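Local atomic coordinates of sialidase B (Streptococcus pneumoniae serotype 4, PDB entry 4XJU), a protein that catalyses the hydrolysis of alpha-2,3-, alpha-2,6- and alpha-2,8-linked terminal sialic acids from oligosaccharides, glycoproteins and glycolipids. Residues F206-L211 and D224-G229; S235-A240 and S286-S291; I302-V307 and T450-G455; Y613-I618 and Y633-R638. The protein carries 1 engineered substitution. One frame throughout, in Å; residues are numbered along the deposited sequence.

How the contacts relate
The four contacts show how a beta-propeller sialidase gathers distant segments around one bound sugar derivative, which all of them touch. They follow in series along the chain. Contacts 1 and 2, with centres about 7 Å apart, share a four-stranded antiparallel sheet, in which strands 219-226 and 237-244 are neighbours. Contact 2 leads into contact 3 through the next sheet, where strand 286-294 lies between 301-308 and 451-459. Contact 4, from another sheet near the C-terminal end and the loop after its strand 626-631, comes back against contact 1, laying Y615 and S635 beside R207; its centre is about 18 Å from that of contact 3. The site thus unites residues over 400 positions apart.

Contact 1. Residues F206-L211 and D224-G229; sequences FRIPTL and DARYGG. With 19D ((1R,2R,3R,4R,5R,7R)-2-(acetylamino)-7-[(1R)-1,2-dihydroxyethyl]-4-fluoro-3-hydroxy-6,8-dioxabicyclo[3.2.1]octane-5-carboxylic acid), chain G.
F206 and R207 pair with A225 and D224 in a buried antiparallel beta contact, at the open end of the hairpin formed by strands 205-213 and 219-226, the first two of a four-stranded propeller blade. R207 and D224 are the hydrogen-bonded pair: R207 N donates to D224 O, and D224 N returns a bond of 2.9 Å to R207 O. F206 and A225 are the non-hydrogen-bonded pair, and their side chains lie on one face, with F206 CE1 4.0 Å from A225 CB. R207 and D224 occupy the other face, the one turned to the ligand. There the extended chain of R226 passes over R207, whose CB sits above one face of the R226 guanidinium, near its rim, while CD approaches R226 NH1 at 3.7 Å. The two guanidinium planes are turned 50° apart. R226 grips D224 OD2 side-on: NE donates to the anti lone pair of OD2 at 3.0 Å, and NH2 meets the oxygen from above the carboxylate plane. I208 leans its CG1 3.4 Å from the same NH2. R207, bent at chi2 (-149°) and chi3 (58°), gives NE to E631 and both terminal nitrogens to carboxylate oxygen O1B of the ligand, NH1 at 3.0 Å. R226 NH2 reaches hydroxyl O4 in the guanidinium plane, at 2.9 Å. F206 to P209 form the FRIP motif of sialidases. Each arginine has an acid, E631 for R207 and D224 for R226, that probably limits its rotation and offsets its charge, which would let the neighbouring cations present N-H groups to different parts of one sugar.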
# COMPACT_ATOMS: atom_id res chain seq x y z
N PHE A 206 -4.74 0.76 1.68
CA PHE A 206 -4.04 -0.48 1.33
C PHE A 206 -2.55 -0.22 1.26
O PHE A 206 -2.12 0.85 0.85
CB PHE A 206 -4.54 -1.01 -0.02
CG PHE A 206 -6.00 -1.32 -0.04
CD1 PHE A 206 -6.48 -2.53 0.44
CD2 PHE A 206 -6.91 -0.37 -0.49
CE1 PHE A 206 -7.84 -2.81 0.45
CE2 PHE A 206 -8.27 -0.64 -0.48
CZ PHE A 206 -8.73 -1.86 -0.01
N ARG A 207 -1.76 -1.21 1.69
CA ARG A 207 -0.31 -1.14 1.57
C ARG A 207 0.22 -2.55 1.40
O ARG A 207 -0.48 -3.53 1.63
CB ARG A 207 0.32 -0.49 2.82
CG ARG A 207 0.34 1.06 2.85
CD ARG A 207 1.56 1.59 3.63
NE ARG A 207 2.82 1.12 3.06
CZ ARG A 207 4.01 1.22 3.65
NH1 ARG A 207 4.12 1.82 4.84
NH2 ARG A 207 5.09 0.75 3.05
N ILE A 208 1.49 -2.63 1.00
CA ILE A 208 2.21 -3.91 0.93
C ILE A 208 1.63 -4.89 -0.11
O ILE A 208 1.22 -6.00 0.23
CB ILE A 208 2.31 -4.59 2.32
CG1 ILE A 208 2.49 -3.57 3.45
CG2 ILE A 208 3.46 -5.58 2.33
CD1 ILE A 208 3.71 -2.65 3.30
N PRO A 209 1.62 -4.49 -1.39
CA PRO A 209 1.09 -5.36 -2.45
C PRO A 209 2.00 -6.55 -2.74
O PRO A 209 3.22 -6.45 -2.60
CB PRO A 209 1.08 -4.44 -3.67
CG PRO A 209 2.20 -3.46 -3.42
CD PRO A 209 2.17 -3.23 -1.92
N THR A 210 1.40 -7.66 -3.17
CA THR A 210 2.16 -8.80 -3.68
C THR A 210 1.51 -9.27 -4.99
O THR A 210 0.34 -8.98 -5.24
CB THR A 210 2.16 -9.97 -2.71
OG1 THR A 210 0.90 -10.65 -2.79
CG2 THR A 210 2.42 -9.50 -1.26
N LEU A 211 2.27 -9.99 -5.81
CA LEU A 211 1.76 -10.60 -7.05
C LEU A 211 2.48 -11.91 -7.25
O LEU A 211 3.68 -12.02 -6.97
CB LEU A 211 2.03 -9.72 -8.27
CG LEU A 211 1.20 -8.47 -8.51
CD1 LEU A 211 1.78 -7.68 -9.69
CD2 LEU A 211 -0.26 -8.87 -8.82
N ASP A 224 -2.11 -5.74 2.41
CA ASP A 224 -2.60 -5.32 3.70
C ASP A 224 -3.83 -4.47 3.45
O ASP A 224 -3.73 -3.41 2.83
CB ASP A 224 -1.59 -4.39 4.40
CG ASP A 224 -0.44 -5.13 5.08
OD1 ASP A 224 -0.07 -6.27 4.69
OD2 ASP A 224 0.11 -4.52 6.02
N ALA A 225 -4.99 -4.92 3.93
CA ALA A 225 -6.15 -4.03 3.99
C ALA A 225 -6.08 -3.26 5.32
O ALA A 225 -6.34 -3.83 6.38
CB ALA A 225 -7.46 -4.83 3.88
N ARG A 226 -5.68 -1.98 5.26
CA ARG A 226 -5.41 -1.20 6.46
C ARG A 226 -6.57 -0.27 6.80
O ARG A 226 -6.91 0.63 6.03
CB ARG A 226 -4.09 -0.41 6.31
CG ARG A 226 -2.87 -1.32 6.11
CD ARG A 226 -1.55 -0.61 6.42
NE ARG A 226 -0.42 -1.55 6.35
CZ ARG A 226 0.85 -1.23 6.59
NH1 ARG A 226 1.19 0.01 6.91
NH2 ARG A 226 1.79 -2.16 6.49
N TYR A 227 -7.17 -0.49 7.96
CA TYR A 227 -8.41 0.19 8.29
C TYR A 227 -8.15 1.52 8.97
O TYR A 227 -8.85 2.51 8.69
CB TYR A 227 -9.33 -0.72 9.14
CG TYR A 227 -9.79 -1.91 8.35
CD1 TYR A 227 -8.98 -3.03 8.24
CD2 TYR A 227 -11.00 -1.89 7.67
CE1 TYR A 227 -9.36 -4.12 7.47
CE2 TYR A 227 -11.40 -2.98 6.91
CZ TYR A 227 -10.57 -4.09 6.81
OH TYR A 227 -10.94 -5.17 6.04
N GLY A 228 -7.17 1.55 9.86
CA GLY A 228 -6.92 2.73 10.67
C GLY A 228 -5.90 3.64 10.02
O GLY A 228 -4.83 3.89 10.58
N GLY A 229 -6.23 4.13 8.83
CA GLY A 229 -5.29 4.91 8.05
C GLY A 229 -4.21 3.97 7.53
O GLY A 229 -4.37 2.75 7.58
C1 19D G . 7.84 0.81 5.94
O1A 19D G . 9.11 0.94 5.94
O1B 19D G . 7.08 1.50 5.25
C2 19D G . 7.28 -0.25 6.86
C3 19D G . 5.99 -0.93 6.36
C4 19D G . 5.92 -2.43 6.84
O4 19D G . 4.56 -2.86 6.77
C5 19D G . 6.48 -2.54 8.36
N5 19D G . 6.41 -3.93 8.80
C6 19D G . 7.83 -1.80 8.43
O6 19D G . 8.24 -1.27 7.16
C7 19D G . 7.58 -0.47 9.14
O7 19D G . 7.05 0.41 8.10
C8 19D G . 8.77 0.14 9.91
O8 19D G . 9.95 0.39 9.13
C9 19D G . 9.16 -0.73 11.10
O9 19D G . 9.93 -1.86 10.68
C10 19D G . 6.19 -4.19 10.09
O10 19D G . 6.03 -3.29 10.91
C11 19D G . 6.13 -5.63 10.45
F1 19D G . 5.12 -0.29 6.62
O HOH W 1 0.62 -7.71 2.50

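Contact 2. Residues S235-A240 and S286-S291. With 19D ((1R,2R,3R,4R,5R,7R)-2-(acetylamino)-7-[(1R)-1,2-dihydroxyethyl]-4-fluoro-3-hydroxy-6,8-dioxabicyclo[3.2.1]octane-5-carboxylic acid), chain G.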
# COMPACT_ATOMS: atom_id res chain seq x y z
N SER A 235 -2.67 -1.59 14.76
CA SER A 235 -3.80 -1.02 14.03
C SER A 235 -4.84 -2.10 13.88
O SER A 235 -4.76 -3.14 14.54
CB SER A 235 -3.35 -0.54 12.65
OG SER A 235 -4.37 0.24 12.02
N LYS A 236 -5.80 -1.87 13.01
CA LYS A 236 -6.55 -3.00 12.46
C LYS A 236 -6.16 -3.17 11.00
O LYS A 236 -6.28 -2.25 10.20
CB LYS A 236 -8.07 -2.80 12.56
CG LYS A 236 -8.81 -3.91 11.80
CD LYS A 236 -10.33 -3.80 11.92
CE LYS A 236 -11.01 -4.91 11.12
NZ LYS A 236 -10.73 -6.27 11.67
N ILE A 237 -5.64 -4.35 10.68
CA ILE A 237 -5.25 -4.69 9.32
C ILE A 237 -5.62 -6.14 9.09
O ILE A 237 -5.39 -6.99 9.95
CB ILE A 237 -3.72 -4.51 9.09
CG1 ILE A 237 -3.26 -3.09 9.49
CG2 ILE A 237 -3.34 -4.79 7.63
CD1 ILE A 237 -1.73 -2.93 9.48
N ASN A 238 -6.23 -6.41 7.93
CA ASN A 238 -6.49 -7.77 7.49
C ASN A 238 -5.65 -8.03 6.24
O ASN A 238 -5.16 -7.09 5.61
CB ASN A 238 -7.99 -7.97 7.13
CG ASN A 238 -8.90 -7.91 8.34
OD1 ASN A 238 -8.53 -8.32 9.44
ND2 ASN A 238 -10.12 -7.42 8.13
N ILE A 239 -5.48 -9.30 5.88
CA ILE A 239 -4.84 -9.62 4.61
C ILE A 239 -5.92 -10.00 3.60
O ILE A 239 -6.73 -10.90 3.87
CB ILE A 239 -3.85 -10.79 4.73
CG1 ILE A 239 -2.82 -10.54 5.84
CG2 ILE A 239 -3.17 -11.04 3.38
CD1 ILE A 239 -1.97 -9.25 5.67
N ALA A 240 -5.94 -9.32 2.46
CA ALA A 240 -6.92 -9.60 1.40
C ALA A 240 -6.23 -10.12 0.15
O ALA A 240 -5.05 -9.85 -0.07
CB ALA A 240 -7.74 -8.35 1.07
N SER A 286 -4.05 -7.57 14.57
CA SER A 286 -3.85 -7.34 13.15
C SER A 286 -2.93 -8.36 12.50
O SER A 286 -2.20 -9.08 13.18
CB SER A 286 -3.31 -5.93 12.91
OG SER A 286 -2.10 -5.71 13.64
N PHE A 287 -3.00 -8.40 11.17
CA PHE A 287 -2.00 -9.07 10.33
C PHE A 287 -1.25 -8.00 9.53
O PHE A 287 -1.77 -6.93 9.27
CB PHE A 287 -2.68 -10.04 9.36
CG PHE A 287 -3.53 -11.08 10.05
CD1 PHE A 287 -2.98 -12.27 10.48
CD2 PHE A 287 -4.88 -10.85 10.27
CE1 PHE A 287 -3.77 -13.23 11.12
CE2 PHE A 287 -5.67 -11.80 10.90
CZ PHE A 287 -5.12 -12.98 11.32
N ILE A 288 -0.02 -8.29 9.11
CA ILE A 288 0.76 -7.30 8.37
C ILE A 288 1.88 -7.99 7.61
O ILE A 288 2.46 -8.94 8.12
CB ILE A 288 1.31 -6.19 9.33
CG1 ILE A 288 2.16 -5.17 8.59
CG2 ILE A 288 2.09 -6.79 10.50
CD1 ILE A 288 2.46 -3.95 9.45
N ASP A 289 2.16 -7.51 6.39
CA ASP A 289 3.24 -8.02 5.53
C ASP A 289 3.04 -9.47 5.10
O ASP A 289 3.55 -10.39 5.74
CB ASP A 289 4.61 -7.87 6.21
CG ASP A 289 5.01 -6.43 6.40
OD1 ASP A 289 4.34 -5.55 5.83
OD2 ASP A 289 6.01 -6.18 7.12
N SER A 290 2.32 -9.67 4.00
CA SER A 290 2.04 -11.02 3.49
C SER A 290 2.99 -11.41 2.37
O SER A 290 3.68 -10.58 1.78
CB SER A 290 0.59 -11.13 3.00
OG SER A 290 0.32 -10.21 1.94
N SER A 291 2.99 -12.70 2.04
CA SER A 291 3.90 -13.23 1.03
C SER A 291 3.29 -14.53 0.55
O SER A 291 2.72 -15.28 1.35
CB SER A 291 5.27 -13.46 1.67
OG SER A 291 6.22 -13.84 0.69
C1 19D G . 7.84 0.81 5.94
O1A 19D G . 9.11 0.94 5.94
O1B 19D G . 7.08 1.50 5.25
C2 19D G . 7.28 -0.25 6.86
C3 19D G . 5.99 -0.93 6.36
C4 19D G . 5.92 -2.43 6.84
O4 19D G . 4.56 -2.86 6.77
C5 19D G . 6.48 -2.54 8.36
N5 19D G . 6.41 -3.93 8.80
C6 19D G . 7.83 -1.80 8.43
O6 19D G . 8.24 -1.27 7.16
C7 19D G . 7.58 -0.47 9.14
O7 19D G . 7.05 0.41 8.10
C8 19D G . 8.77 0.14 9.91
O8 19D G . 9.95 0.39 9.13
C9 19D G . 9.16 -0.73 11.10
O9 19D G . 9.93 -1.86 10.68
C10 19D G . 6.19 -4.19 10.09
O10 19D G . 6.03 -3.29 10.91
C11 19D G . 6.13 -5.63 10.45
F1 19D G . 5.12 -0.29 6.62
O HOH W 2 -2.28 -4.75 16.11
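I237 lies against the backbone of F287 where strand 237-244 of one propeller sheet meets strand 286-294 of the next, and its side chain can be followed outward atom by atom. CB packs 3.1 Å from F287 O and also faces S286 CB. CG2, the branch opposite the backbone N, closes on the same carbonyl oxygen at 3.1 Å. The other branch, CG1, has its carbon beside the N (chi1 -54°) and passes F287 O more loosely, and the terminal CD1 ends 4.3 Å from I288 CD1. F287 O is thus buried among aliphatic carbons and has no polar partner in the model, nor has I237 N. A single backbone bond joins the strands: F287 N gives its hydrogen to I237 O almost straight, at 3.0 Å, but from above the carbonyl plane. The strands run at 56° to each other, which suits an isolated bond better than continued sheet pairing. Further along, I239 takes over the packing, setting CG1 3.6 Å from F287 CB and CG2 against S290 CB. At the other end S286 OG, which also bonds S233 OG, shares a water with S235 N, the latter bond weak. D289, on the far side of the strand, points into the active site, where its OD2 accepts from ligand N5 at 2.8 Å and its OD1 from hydroxyl O4. Mostly apolar packing with one backbone bond joins the sheets, whereas the D289 carboxylate binds two adjacent substituents of the ligand.

Contact 3. Residues I302-V307 and T450-G455. With 19D ((1R,2R,3R,4R,5R,7R)-2-(acetylamino)-7-[(1R)-1,2-dihydroxyethyl]-4-fluoro-3-hydroxy-6,8-dioxabicyclo[3.2.1]octane-5-carboxylic acid), chain G.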
# COMPACT_ATOMS: atom_id res chain seq x y z
N ILE A 302 0.12 -21.06 -0.81
CA ILE A 302 0.48 -20.87 0.58
C ILE A 302 0.75 -19.39 0.79
O ILE A 302 1.48 -18.77 0.02
CB ILE A 302 1.74 -21.68 0.92
CG1 ILE A 302 1.42 -23.19 0.88
CG2 ILE A 302 2.32 -21.27 2.26
CD1 ILE A 302 2.65 -24.08 0.82
N LEU A 303 0.13 -18.82 1.82
CA LEU A 303 0.29 -17.41 2.15
C LEU A 303 0.70 -17.29 3.61
O LEU A 303 0.05 -17.86 4.48
CB LEU A 303 -1.04 -16.65 1.90
CG LEU A 303 -1.08 -15.13 2.08
CD1 LEU A 303 -2.15 -14.54 1.16
CD2 LEU A 303 -1.35 -14.72 3.54
N LEU A 304 1.78 -16.56 3.86
CA LEU A 304 2.20 -16.24 5.23
C LEU A 304 2.03 -14.74 5.46
O LEU A 304 2.01 -13.96 4.52
CB LEU A 304 3.67 -16.61 5.44
CG LEU A 304 4.07 -18.06 5.75
CD1 LEU A 304 3.62 -19.02 4.67
CD2 LEU A 304 5.57 -18.15 5.88
N ALA A 305 1.92 -14.35 6.73
CA ALA A 305 1.93 -12.94 7.12
C ALA A 305 2.30 -12.84 8.59
O ALA A 305 2.16 -13.83 9.32
CB ALA A 305 0.56 -12.32 6.87
N ASP A 306 2.74 -11.67 9.04
CA ASP A 306 2.97 -11.49 10.47
C ASP A 306 1.62 -11.39 11.17
O ASP A 306 0.64 -10.93 10.57
CB ASP A 306 3.73 -10.20 10.79
CG ASP A 306 5.06 -10.08 10.05
OD1 ASP A 306 5.69 -11.09 9.67
OD2 ASP A 306 5.49 -8.91 9.84
N VAL A 307 1.58 -11.82 12.42
CA VAL A 307 0.38 -11.69 13.25
C VAL A 307 0.72 -10.88 14.48
O VAL A 307 1.68 -11.19 15.19
CB VAL A 307 -0.14 -13.04 13.73
CG1 VAL A 307 -1.58 -12.89 14.21
CG2 VAL A 307 -0.03 -14.07 12.64
N THR A 450 10.67 -13.55 13.79
CA THR A 450 11.28 -12.80 12.70
C THR A 450 10.16 -12.12 11.94
O THR A 450 8.98 -12.39 12.17
CB THR A 450 12.09 -13.72 11.75
OG1 THR A 450 11.24 -14.73 11.22
CG2 THR A 450 13.24 -14.37 12.51
N TYR A 451 10.54 -11.20 11.06
CA TYR A 451 9.56 -10.47 10.28
C TYR A 451 9.54 -10.97 8.85
O TYR A 451 10.58 -11.05 8.19
CB TYR A 451 9.86 -8.97 10.33
CG TYR A 451 9.62 -8.38 11.69
CD1 TYR A 451 8.33 -8.05 12.09
CD2 TYR A 451 10.66 -8.16 12.57
CE1 TYR A 451 8.09 -7.52 13.34
CE2 TYR A 451 10.43 -7.62 13.84
CZ TYR A 451 9.13 -7.30 14.21
OH TYR A 451 8.85 -6.77 15.45
N LEU A 452 8.35 -11.33 8.38
CA LEU A 452 8.22 -11.88 7.04
C LEU A 452 8.56 -10.83 6.00
O LEU A 452 8.18 -9.66 6.13
CB LEU A 452 6.79 -12.37 6.81
CG LEU A 452 6.59 -13.14 5.52
CD1 LEU A 452 7.25 -14.49 5.61
CD2 LEU A 452 5.09 -13.28 5.27
N CYS A 453 9.29 -11.24 4.97
CA CYS A 453 9.58 -10.35 3.86
C CYS A 453 8.40 -10.38 2.92
O CYS A 453 8.07 -11.42 2.38
CB CYS A 453 10.84 -10.79 3.12
SG CYS A 453 12.32 -10.75 4.16
N PRO A 454 7.75 -9.22 2.74
CA PRO A 454 6.54 -9.25 1.94
C PRO A 454 6.83 -9.45 0.46
O PRO A 454 7.88 -9.05 -0.05
CB PRO A 454 5.92 -7.87 2.17
CG PRO A 454 7.07 -6.99 2.63
CD PRO A 454 7.98 -7.92 3.38
N GLY A 455 5.87 -10.08 -0.22
CA GLY A 455 5.99 -10.30 -1.64
C GLY A 455 5.76 -11.74 -2.01
O GLY A 455 4.65 -12.27 -1.86
C1 19D G . 7.84 0.81 5.94
O1A 19D G . 9.11 0.94 5.94
O1B 19D G . 7.08 1.50 5.25
C2 19D G . 7.28 -0.25 6.86
C3 19D G . 5.99 -0.93 6.36
C4 19D G . 5.92 -2.43 6.84
O4 19D G . 4.56 -2.86 6.77
C5 19D G . 6.48 -2.54 8.36
N5 19D G . 6.41 -3.93 8.80
C6 19D G . 7.83 -1.80 8.43
O6 19D G . 8.24 -1.27 7.16
C7 19D G . 7.58 -0.47 9.14
O7 19D G . 7.05 0.41 8.10
C8 19D G . 8.77 0.14 9.91
O8 19D G . 9.95 0.39 9.13
C9 19D G . 9.16 -0.73 11.10
O9 19D G . 9.93 -1.86 10.68
C10 19D G . 6.19 -4.19 10.09
O10 19D G . 6.03 -3.29 10.91
C11 19D G . 6.13 -5.63 10.45
F1 19D G . 5.12 -0.29 6.62
O HOH W 3 7.31 -8.28 8.23
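D306 and L452 bring their strands together with CA atoms 6.3 Å apart, too far for backbone pairing, and the segments 302-307 and 450-455 are joined by side chains reaching side chains and backbone of the other segment, although both flank strand 286-294, one on either side, in one mixed sheet. The polar link is the carboxylate of D306. Its OD1 uses the syn lone pair to accept from L452 N, 3.0 Å away and nearly straight at 166°, and the same oxygen lies against L452 CB. OD2 turns the other way, to the edge of the Y451 ring, in plane with it and 3.7 Å from CD1; carboxylate and ring stand 73° apart. Below this the contact is aliphatic. L452, with CG opposite its backbone N (chi1 -172°), extends toward L304, and the two side chains meet at about a right angle. CD2 of L452 rests 3.6 Å from L304 CB and still closer, at 3.2 Å, to L304 O, while CD1 faces L304 CD2. Strand 466-472 backs this layer, with F468 against L304 and T470 against L452. At the ligand end, D306 OD2 and Y451 CD1 both approach C11, the methyl of the acetamido group, at 3.4 and 3.7 Å respectively. N314, which also touches Y451, bonds the ligand. A methyl set against an aromatic ring and a carboxylate is consistent with the N-acetyl pocket of a six-bladed sialidase propeller.

Contact 4. Residues Y613-I618 and Y633-R638. With 19D ((1R,2R,3R,4R,5R,7R)-2-(acetylamino)-7-[(1R)-1,2-dihydroxyethyl]-4-fluoro-3-hydroxy-6,8-dioxabicyclo[3.2.1]octane-5-carboxylic acid), chain G.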
# COMPACT_ATOMS: atom_id res chain seq x y z
N TYR A 613 6.80 6.46 -5.41
CA TYR A 613 6.86 5.04 -5.72
C TYR A 613 7.48 4.34 -4.53
O TYR A 613 8.62 4.61 -4.16
CB TYR A 613 7.75 4.82 -6.95
CG TYR A 613 7.67 3.41 -7.52
CD1 TYR A 613 8.53 2.40 -7.08
CD2 TYR A 613 6.77 3.10 -8.53
CE1 TYR A 613 8.47 1.10 -7.63
CE2 TYR A 613 6.69 1.82 -9.07
CZ TYR A 613 7.55 0.83 -8.63
OH TYR A 613 7.45 -0.42 -9.20
N ALA A 614 6.72 3.45 -3.89
CA ALA A 614 7.22 2.83 -2.67
C ALA A 614 7.30 1.31 -2.76
O ALA A 614 8.04 0.78 -3.60
CB ALA A 614 6.41 3.27 -1.46
N TYR A 615 6.56 0.60 -1.92
CA TYR A 615 6.59 -0.86 -2.02
C TYR A 615 5.97 -1.29 -3.34
O TYR A 615 5.11 -0.60 -3.89
CB TYR A 615 5.83 -1.53 -0.86
CG TYR A 615 6.57 -1.57 0.46
CD1 TYR A 615 7.25 -0.47 0.95
CD2 TYR A 615 6.52 -2.70 1.26
CE1 TYR A 615 7.91 -0.51 2.19
CE2 TYR A 615 7.16 -2.75 2.49
CZ TYR A 615 7.84 -1.65 2.95
OH TYR A 615 8.46 -1.73 4.18
N SER A 616 6.39 -2.44 -3.85
CA SER A 616 5.93 -2.90 -5.16
C SER A 616 5.94 -4.40 -5.25
O SER A 616 6.57 -5.09 -4.44
CB SER A 616 6.82 -2.33 -6.26
OG SER A 616 8.16 -2.77 -6.10
N ALA A 617 5.22 -4.91 -6.25
CA ALA A 617 5.16 -6.32 -6.55
C ALA A 617 5.29 -6.43 -8.06
O ALA A 617 4.69 -5.65 -8.79
CB ALA A 617 3.82 -6.88 -6.12
N ILE A 618 6.06 -7.40 -8.53
CA ILE A 618 6.14 -7.61 -9.96
C ILE A 618 6.00 -9.09 -10.27
O ILE A 618 6.41 -9.94 -9.48
CB ILE A 618 7.43 -7.07 -10.59
CG1 ILE A 618 8.66 -7.51 -9.81
CG2 ILE A 618 7.39 -5.53 -10.70
CD1 ILE A 618 9.94 -7.14 -10.51
N TYR A 633 2.98 6.45 -4.11
CA TYR A 633 3.11 7.60 -3.22
C TYR A 633 4.29 7.33 -2.32
O TYR A 633 4.85 6.24 -2.34
CB TYR A 633 1.83 7.80 -2.39
CG TYR A 633 1.64 6.90 -1.19
CD1 TYR A 633 1.46 5.53 -1.32
CD2 TYR A 633 1.62 7.44 0.09
CE1 TYR A 633 1.28 4.71 -0.19
CE2 TYR A 633 1.43 6.65 1.21
CZ TYR A 633 1.26 5.29 1.06
OH TYR A 633 1.07 4.52 2.18
N ASP A 634 4.67 8.33 -1.53
CA ASP A 634 5.77 8.12 -0.61
C ASP A 634 5.19 7.60 0.71
O ASP A 634 4.68 8.38 1.52
CB ASP A 634 6.53 9.43 -0.40
CG ASP A 634 7.84 9.23 0.34
OD1 ASP A 634 7.88 8.38 1.25
OD2 ASP A 634 8.84 9.90 0.00
N SER A 635 5.28 6.30 0.94
CA SER A 635 4.70 5.68 2.14
C SER A 635 5.56 5.87 3.39
O SER A 635 5.22 5.35 4.47
CB SER A 635 4.40 4.20 1.91
OG SER A 635 5.56 3.49 1.55
N TRP A 636 6.67 6.60 3.25
CA TRP A 636 7.48 6.97 4.41
C TRP A 636 7.09 8.37 4.88
O TRP A 636 6.97 8.62 6.08
CB TRP A 636 8.98 6.94 4.05
CG TRP A 636 9.89 7.08 5.25
CD1 TRP A 636 10.43 8.25 5.74
CD2 TRP A 636 10.34 6.04 6.13
NE1 TRP A 636 11.19 7.99 6.86
CE2 TRP A 636 11.15 6.63 7.12
CE3 TRP A 636 10.14 4.65 6.17
CZ2 TRP A 636 11.77 5.90 8.14
CZ3 TRP A 636 10.75 3.91 7.19
CH2 TRP A 636 11.55 4.54 8.16
N SER A 637 6.88 9.26 3.91
CA SER A 637 6.62 10.67 4.19
C SER A 637 5.48 10.87 5.18
O SER A 637 4.41 10.28 5.03
CB SER A 637 6.25 11.41 2.90
OG SER A 637 5.91 12.77 3.20
N ARG A 638 5.72 11.70 6.19
CA ARG A 638 4.69 12.05 7.16
C ARG A 638 3.67 13.02 6.57
O ARG A 638 2.66 13.34 7.20
CB ARG A 638 5.32 12.64 8.44
CG ARG A 638 6.28 11.69 9.13
CD ARG A 638 5.56 10.46 9.69
NE ARG A 638 5.53 9.35 8.73
CZ ARG A 638 4.96 8.17 8.95
NH1 ARG A 638 4.36 7.92 10.12
NH2 ARG A 638 5.00 7.24 8.01
C1 19D G . 7.84 0.81 5.94
O1A 19D G . 9.11 0.94 5.94
O1B 19D G . 7.08 1.50 5.25
C2 19D G . 7.28 -0.25 6.86
C3 19D G . 5.99 -0.93 6.36
C4 19D G . 5.92 -2.43 6.84
O4 19D G . 4.56 -2.86 6.77
C5 19D G . 6.48 -2.54 8.36
N5 19D G . 6.41 -3.93 8.80
C6 19D G . 7.83 -1.80 8.43
O6 19D G . 8.24 -1.27 7.16
C7 19D G . 7.58 -0.47 9.14
O7 19D G . 7.05 0.41 8.10
C8 19D G . 8.77 0.14 9.91
O8 19D G . 9.95 0.39 9.13
C9 19D G . 9.16 -0.73 11.10
O9 19D G . 9.93 -1.86 10.68
C10 19D G . 6.19 -4.19 10.09
O10 19D G . 6.03 -3.29 10.91
C11 19D G . 6.13 -5.63 10.45
F1 19D G . 5.12 -0.29 6.62
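Y633 opens the second segment by setting its carbonyl O 3.5 Å from A614 CB, with Y613 N close by; the ring itself turns away, where one face is approached, toward its rim, by S635 N, and the hydroxyl end reaches R207. D634 comes next and shapes the loop: its OD1 accepts from W636 N, nearly along the C-O bond, and from S637 N, well above the carboxylate plane, making an Asx turn that extends into an Asx motif. Its other oxygen takes the backbone N of R581. S635 points back at the first segment, OG coming 3.1 Å from A614 CB; the hydroxyl is held by R581 and E631, the glutamate that also receives Y615 N. In the sialidase propeller this loop lies beside the presumed nucleophile, Y615, whose ring lies obliquely and only loosely near S635, CD1 4.3 Å from OG. Y615 OH lies 3.0 Å from ligand ring oxygen O6 and is bonded by E503, a predicted active-site glutamate. W636 follows, and with CG opposite its backbone N (chi1 -170°) it offers the ring edge in plane to carboxylate oxygen O1A, CZ3 lying 3.6 Å away. S637 continues the turn toward R638, whose NE and NH2 both reach back to W636 O from one face of that carbonyl, each at 3.1 Å.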